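Local structure of endo-N-acetyl-beta-D-glucosaminidase (Hypocrea jecorina, 4AC1) at residues S201-D204 and R205-N209; V240-V243 and S244-Q248. The protein hydrolyses N-linked glycans as a family 18 endo-beta-N-acetylglucosaminidase and is responsible for deglycosylating the cellulases of its fungus, Hypocrea jecorina. All coordinates share one frame; numbering follows the deposited sequence. Where two conformers were deposited one is given.

Contact 1 (201-204 with 205-209) comes first along the chain and contact 2 (240-243 with 244-248) second; each lies within a single helix. Helix 201-208 links parallel strands 185-189 and 216-221, helix 232-246 links 216-221 and 251-255, so the two are successive helices on the outside of the beta/alpha barrel expected of family 18. Their centres lie about 13 Å apart, on the same side of the chain's centre, and the helices touch: Tyr203 packs on Leu242, and Asp204 probably accepts a hydrogen bond from Tyr246. Asp204 also comes close to Glu245, so two carboxylates meet at the junction of the helices. A zinc ion is bound just past helix 201-208, and an attached sugar borders Val240 of helix 232-246.

Contact 1. Residues S201-D204 and R205-N209; sequences SDYD and RIVAN. With ZN (zinc ion), chain I.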
ATOM      1  N   SER A 201       6.306  -1.070 -21.001  1.00  7.80           N
ATOM      2  CA  SER A 201       7.733  -0.738 -20.980  0.50  7.45           C
ATOM      3  C   SER A 201       8.291  -0.511 -19.575  1.00  7.31           C
ATOM      4  O   SER A 201       9.368  -1.037 -19.236  1.00  6.85           O
ATOM      5  CB  SER A 201       8.063   0.429 -21.919  0.50  7.86           C
ATOM      6  OG  SER A 201       7.407   1.615 -21.513  0.50  7.64           O
ATOM      7  N   ASP A 202       7.567   0.245 -18.752  1.00  6.71           N
ATOM      8  CA  ASP A 202       8.049   0.524 -17.396  1.00  6.76           C
ATOM      9  C   ASP A 202       8.104  -0.721 -16.506  1.00  6.43           C
ATOM     10  O   ASP A 202       9.133  -0.990 -15.864  1.00  6.36           O
ATOM     11  CB  ASP A 202       7.223   1.638 -16.750  1.00  6.56           C
ATOM     12  CG  ASP A 202       7.403   2.988 -17.456  1.00  8.81           C
ATOM     13  OD1 ASP A 202       8.294   3.107 -18.332  1.00  8.48           O
ATOM     14  OD2 ASP A 202       6.663   3.948 -17.157  1.00  7.14           O
ATOM     15  N   TYR A 203       7.017  -1.489 -16.493  1.00  5.97           N
ATOM     16  CA  TYR A 203       6.969  -2.730 -15.731  1.00  6.34           C
ATOM     17  C   TYR A 203       8.108  -3.664 -16.171  1.00  6.27           C
ATOM     18  O   TYR A 203       8.816  -4.232 -15.330  1.00  7.02           O
ATOM     19  CB  TYR A 203       5.589  -3.393 -15.879  1.00  6.87           C
ATOM     20  CG  TYR A 203       5.281  -4.467 -14.856  1.00  6.20           C
ATOM     21  CD1 TYR A 203       5.830  -5.743 -14.960  1.00  6.66           C
ATOM     22  CD2 TYR A 203       4.425  -4.201 -13.785  1.00  6.66           C
ATOM     23  CE1 TYR A 203       5.543  -6.723 -14.018  1.00  5.73           C
ATOM     24  CE2 TYR A 203       4.127  -5.183 -12.840  1.00  6.01           C
ATOM     25  CZ  TYR A 203       4.688  -6.437 -12.975  1.00  5.97           C
ATOM     26  OH  TYR A 203       4.441  -7.438 -12.068  1.00  5.69           O
ATOM     27  N   ASP A 204       8.300  -3.802 -17.483  1.00  6.79           N
ATOM     28  CA  ASP A 204       9.386  -4.647 -18.015  1.00  7.14           C
ATOM     29  C   ASP A 204      10.774  -4.158 -17.579  1.00  6.92           C
ATOM     30  O   ASP A 204      11.653  -4.959 -17.267  1.00  7.36           O
ATOM     31  CB  ASP A 204       9.358  -4.705 -19.552  1.00  7.59           C
ATOM     32  CG  ASP A 204       8.180  -5.514 -20.129  1.00  8.53           C
ATOM     33  OD1 ASP A 204       7.568  -6.364 -19.449  1.00 10.10           O
ATOM     34  OD2 ASP A 204       7.885  -5.303 -21.322  1.00  9.43           O
ATOM     35  N   ARG A 205      10.974  -2.841 -17.579  1.00  6.75           N
ATOM     36  CA  ARG A 205      12.242  -2.261 -17.136  1.00  7.24           C
ATOM     37  C   ARG A 205      12.510  -2.566 -15.651  1.00  6.59           C
ATOM     38  O   ARG A 205      13.641  -2.877 -15.249  1.00  7.46           O
ATOM     39  CB  ARG A 205      12.259  -0.755 -17.413  1.00  7.48           C
ATOM     40  CG  ARG A 205      13.637  -0.101 -17.314  1.00  9.21           C
ATOM     41  CD  ARG A 205      13.606   1.383 -17.698  1.00 10.15           C
ATOM     42  NE  ARG A 205      13.147   1.596 -19.068  1.00 10.58           N
ATOM     43  CZ  ARG A 205      11.961   2.086 -19.418  1.00 10.14           C
ATOM     44  NH1 ARG A 205      11.064   2.430 -18.505  1.00 11.55           N
ATOM     45  NH2 ARG A 205      11.668   2.223 -20.707  1.00 11.16           N
ATOM     46  N   ILE A 206      11.458  -2.492 -14.840  1.00  6.54           N
ATOM     47  CA  ILE A 206      11.575  -2.795 -13.423  1.00  6.28           C
ATOM     48  C   ILE A 206      11.973  -4.269 -13.230  1.00  6.88           C
ATOM     49  O   ILE A 206      12.878  -4.580 -12.450  1.00  7.15           O
ATOM     50  CB  ILE A 206      10.257  -2.469 -12.700  1.00  6.16           C
ATOM     51  CG1 ILE A 206      10.076  -0.949 -12.587  1.00  6.25           C
ATOM     52  CG2 ILE A 206      10.217  -3.139 -11.338  1.00  5.56           C
ATOM     53  CD1 ILE A 206       8.653  -0.498 -12.260  1.00  7.35           C
ATOM     54  N   VAL A 207      11.324  -5.166 -13.967  1.00  7.22           N
ATOM     55  CA  VAL A 207      11.648  -6.595 -13.885  1.00  8.19           C
ATOM     56  C   VAL A 207      13.105  -6.849 -14.290  1.00  8.55           C
ATOM     57  O   VAL A 207      13.821  -7.606 -13.626  1.00  8.86           O
ATOM     58  CB  VAL A 207      10.672  -7.462 -14.705  1.00  8.40           C
ATOM     59  CG1 VAL A 207      11.166  -8.908 -14.788  1.00  8.93           C
ATOM     60  CG2 VAL A 207       9.280  -7.408 -14.088  1.00  8.65           C
ATOM     61  N   ALA A 208      13.539  -6.175 -15.354  1.00  9.03           N
ATOM     62  CA  ALA A 208      14.921  -6.295 -15.839  1.00  9.57           C
ATOM     63  C   ALA A 208      15.941  -5.723 -14.848  1.00 10.35           C
ATOM     64  O   ALA A 208      17.116  -6.070 -14.903  1.00 10.62           O
ATOM     65  CB  ALA A 208      15.058  -5.631 -17.200  1.00 10.25           C
ATOM     66  N   ASN A 209      15.487  -4.858 -13.942  1.00  9.68           N
ATOM     67  CA  ASN A 209      16.328  -4.274 -12.894  1.00  9.75           C
ATOM     68  C   ASN A 209      16.354  -5.112 -11.603  1.00  9.74           C
ATOM     69  O   ASN A 209      16.839  -4.655 -10.570  1.00 10.47           O
ATOM     70  CB  ASN A 209      15.904  -2.828 -12.585  1.00  9.28           C
ATOM     71  CG  ASN A 209      17.047  -1.999 -12.020  1.00  8.74           C
ATOM     72  OD1 ASN A 209      18.214  -2.197 -12.391  1.00  9.93           O
ATOM     73  ND2 ASN A 209      16.729  -1.069 -11.127  1.00  7.29           N
TER
HETATM   74 ZN    ZN I1293      19.967  -1.096 -12.576  0.50  9.64          ZN
HETATM   75  O   HOH W   1       9.233   3.688 -21.166  1.00 12.90           O
HETATM   76  O   HOH W   2      21.817  -0.258 -12.865  1.00 20.13           O
HETATM   77  O   HOH W   3      20.263  -1.222 -10.624  1.00 22.33           O
HETATM   78  O   HOH W   4      19.775  -1.139 -14.751  1.00 22.37           O
HETATM   79  O   HOH W   5      20.841  -2.807 -12.756  1.00 27.48           O
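Asp202 and Arg205 run side by side from one turn of helix 201-208 and meet in a salt bridge, Asp202 OD1 to Arg205 NH1 at 2.9 Å. The carboxylate oxygen lies at the edge of the guanidinium, near its plane, whereas the arginine nitrogen approaches OD1 on the anti side and 32° out of the carboxylate plane. A bend at chi3 (-60°) turns the arginine chain back toward the aspartate. Water 1 closes the group: it donates to Asp202 OD1 and, in the conformer modelled here, to Ser201 OG, which also hydrogen-bonds Asp199, and its oxygen accepts from Arg205 NH2 at 2.9 Å. On the inner side, Val207 CG2 touches the ring of Tyr203 obliquely, 3.8 Å from CE1.

Beneath these side chains run the regular i to i+4 bonds, such as Val207 N to Tyr203 O at 3.0 Å. Further out, Arg205 NH1 has a second anion in Glu162, Asp202 OD2 takes the backbone N of Ser196, and Tyr203 OH bonds the carbonyl of Val216 at the start of the next strand. Just past the helix, Asn209 gives OD1 to the zinc ion at 2.1 Å; four waters and Asp163 complete the coordination, while Asn209 ND2 bonds the carbonyl of Leu161.

The charges gathered here tie the helix to the 161-163 loop twice, by the arginine between two carboxylates and by the shared metal. Two acids flanking one guanidinium would be expected to keep both ionised, and the water-rich zinc shell fits a surface metal site.

Contact 2. Residues V240-V243 and S244-Q248; sequences VSLV and SEYGQ
The Tyr246 ring is met obliquely by Leu242, one turn back: Leu242 CD2 lies 4.0 Å from Tyr246 CE2, and the leucine carbonyl oxygen is 3.3 Å from CD2 of the tyrosine. Over the centre of one face sits Glu245 CB, 3.7 Å above the plane, a contact between neighbours in sequence. With chi1 at -54°, Tyr246 CG stands anti to its carbonyl carbon, and the ring projects from the side of the helix toward helix 201-208, with its CD2-CE2 side near Leu242. The carboxylate of Glu245 comes to the same leucine, OE1 being 3.6 Å from Leu242 CD2.

On another side of the helix Ser244 folds its hydroxyl back on the chain. Its OG lies between the backbone N and carbonyl carbon (chi1 82°) and donates to Ser241 O at 2.7 Å, an oxygen that also accepts from Glu245 N. The helix ends with Gly247 N bound to Val243 O at 2.7 Å, and Gly247 takes positive phi (81°) as the chain leaves.

Around this last turn of helix 232-246, Leu242 and Tyr246 pack on Tyr203; Val240, earlier in the helix, borders a sugar attached to the protein. Tyr246 OH bonds Asp204 OD1, which also lies close to Glu245. A phenylalanine in place of Tyr246 would probably leave Asp204 OD1 without the phenol hydrogen bond, beside the carboxylate of Glu245. Two carboxylates so near each other suggest that one may hold a proton, with the tyrosine hydroxyl helping to stabilise the pair between the helices.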
ATOM      1  N   VAL A 240      -2.802  -7.798 -19.878  1.00  7.27           N
ATOM      2  CA  VAL A 240      -2.864  -8.943 -20.810  1.00  7.54           C
ATOM      3  C   VAL A 240      -1.462  -9.247 -21.369  1.00  7.60           C
ATOM      4  O   VAL A 240      -1.019 -10.400 -21.379  1.00  8.33           O
ATOM      5  CB  VAL A 240      -3.909  -8.743 -21.948  1.00  7.87           C
ATOM      6  CG1 VAL A 240      -3.784  -9.848 -23.007  1.00  8.53           C
ATOM      7  CG2 VAL A 240      -5.306  -8.739 -21.376  1.00  8.01           C
ATOM      8  N   SER A 241      -0.769  -8.205 -21.817  1.00  7.18           N
ATOM      9  CA  SER A 241       0.574  -8.370 -22.360  0.50  7.32           C
ATOM     10  C   SER A 241       1.573  -8.849 -21.302  1.00  7.31           C
ATOM     11  O   SER A 241       2.360  -9.755 -21.552  1.00  7.48           O
ATOM     12  CB  SER A 241       1.047  -7.072 -23.003  0.50  6.42           C
ATOM     13  OG  SER A 241       2.345  -7.221 -23.539  0.50  8.07           O
ATOM     14  N   LEU A 242       1.546  -8.239 -20.114  1.00  7.01           N
ATOM     15  CA  LEU A 242       2.444  -8.652 -19.035  1.00  6.88           C
ATOM     16  C   LEU A 242       2.263 -10.113 -18.648  1.00  6.90           C
ATOM     17  O   LEU A 242       3.249 -10.829 -18.488  1.00  7.61           O
ATOM     18  CB  LEU A 242       2.261  -7.765 -17.796  1.00  6.77           C
ATOM     19  CG  LEU A 242       2.655  -6.295 -17.974  1.00  6.69           C
ATOM     20  CD1 LEU A 242       2.262  -5.500 -16.748  1.00  6.94           C
ATOM     21  CD2 LEU A 242       4.136  -6.157 -18.259  1.00  6.91           C
ATOM     22  N   VAL A 243       1.009 -10.547 -18.501  1.00  7.32           N
ATOM     23  CA  VAL A 243       0.690 -11.929 -18.149  0.50  7.02           C
ATOM     24  C   VAL A 243       1.212 -12.906 -19.221  1.00  7.77           C
ATOM     25  O   VAL A 243       1.694 -13.992 -18.905  1.00  7.45           O
ATOM     26  CB  VAL A 243      -0.833 -12.075 -17.861  0.50  6.79           C
ATOM     27  CG1 VAL A 243      -1.290 -13.540 -17.859  0.50  5.54           C
ATOM     28  CG2 VAL A 243      -1.170 -11.400 -16.530  0.50  4.84           C
ATOM     29  N   SER A 244       1.139 -12.492 -20.491  1.00  8.15           N
ATOM     30  CA  SER A 244       1.677 -13.327 -21.582  1.00  9.86           C
ATOM     31  C   SER A 244       3.199 -13.520 -21.462  1.00  9.90           C
ATOM     32  O   SER A 244       3.740 -14.553 -21.885  1.00 10.54           O
ATOM     33  CB  SER A 244       1.286 -12.768 -22.952  1.00 10.03           C
ATOM     34  OG  SER A 244       2.141 -11.721 -23.361  1.00 12.96           O
ATOM     35  N   GLU A 245       3.872 -12.531 -20.870  1.00  9.34           N
ATOM     36  CA  GLU A 245       5.316 -12.577 -20.638  1.00  9.88           C
ATOM     37  C   GLU A 245       5.677 -13.374 -19.392  1.00  9.83           C
ATOM     38  O   GLU A 245       6.604 -14.189 -19.423  1.00 10.48           O
ATOM     39  CB  GLU A 245       5.879 -11.166 -20.442  1.00  9.85           C
ATOM     40  CG  GLU A 245       5.755 -10.210 -21.604  1.00 11.00           C
ATOM     41  CD  GLU A 245       6.514  -8.926 -21.323  1.00 13.00           C
ATOM     42  OE1 GLU A 245       5.938  -8.035 -20.677  1.00 11.92           O
ATOM     43  OE2 GLU A 245       7.702  -8.837 -21.694  1.00 14.29           O
ATOM     44  N   TYR A 246       4.966 -13.112 -18.294  1.00  9.14           N
ATOM     45  CA  TYR A 246       5.397 -13.556 -16.966  1.00  9.03           C
ATOM     46  C   TYR A 246       4.529 -14.636 -16.337  1.00  8.81           C
ATOM     47  O   TYR A 246       4.936 -15.226 -15.335  1.00  9.84           O
ATOM     48  CB  TYR A 246       5.522 -12.356 -16.008  1.00  8.76           C
ATOM     49  CG  TYR A 246       6.423 -11.256 -16.543  1.00  8.48           C
ATOM     50  CD1 TYR A 246       7.757 -11.514 -16.837  1.00  9.66           C
ATOM     51  CD2 TYR A 246       5.931  -9.967 -16.781  1.00  8.91           C
ATOM     52  CE1 TYR A 246       8.593 -10.522 -17.341  1.00  9.69           C
ATOM     53  CE2 TYR A 246       6.770  -8.951 -17.286  1.00  7.46           C
ATOM     54  CZ  TYR A 246       8.098  -9.253 -17.575  1.00  7.75           C
ATOM     55  OH  TYR A 246       8.938  -8.275 -18.082  1.00  9.30           O
ATOM     56  N   GLY A 247       3.344 -14.874 -16.897  1.00  8.94           N
ATOM     57  CA  GLY A 247       2.401 -15.839 -16.328  1.00  9.30           C
ATOM     58  C   GLY A 247       1.585 -15.282 -15.177  1.00  9.35           C
ATOM     59  O   GLY A 247       0.355 -15.335 -15.192  1.00 10.17           O
ATOM     60  N   GLN A 248       2.282 -14.750 -14.178  1.00  9.89           N
ATOM     61  CA  GLN A 248       1.637 -14.108 -13.033  1.00 10.09           C
ATOM     62  C   GLN A 248       2.330 -12.780 -12.764  1.00  9.15           C
ATOM     63  O   GLN A 248       3.561 -12.718 -12.771  1.00  9.73           O
ATOM     64  CB  GLN A 248       1.748 -14.977 -11.776  1.00 10.48           C
ATOM     65  CG  GLN A 248       1.158 -16.385 -11.888  1.00 12.05           C
ATOM     66  CD  GLN A 248       1.196 -17.145 -10.572  1.00 13.76           C
ATOM     67  OE1 GLN A 248       2.267 -17.517 -10.087  1.00 16.91           O
ATOM     68  NE2 GLN A 248       0.032 -17.358  -9.975  1.00 13.58           N
TER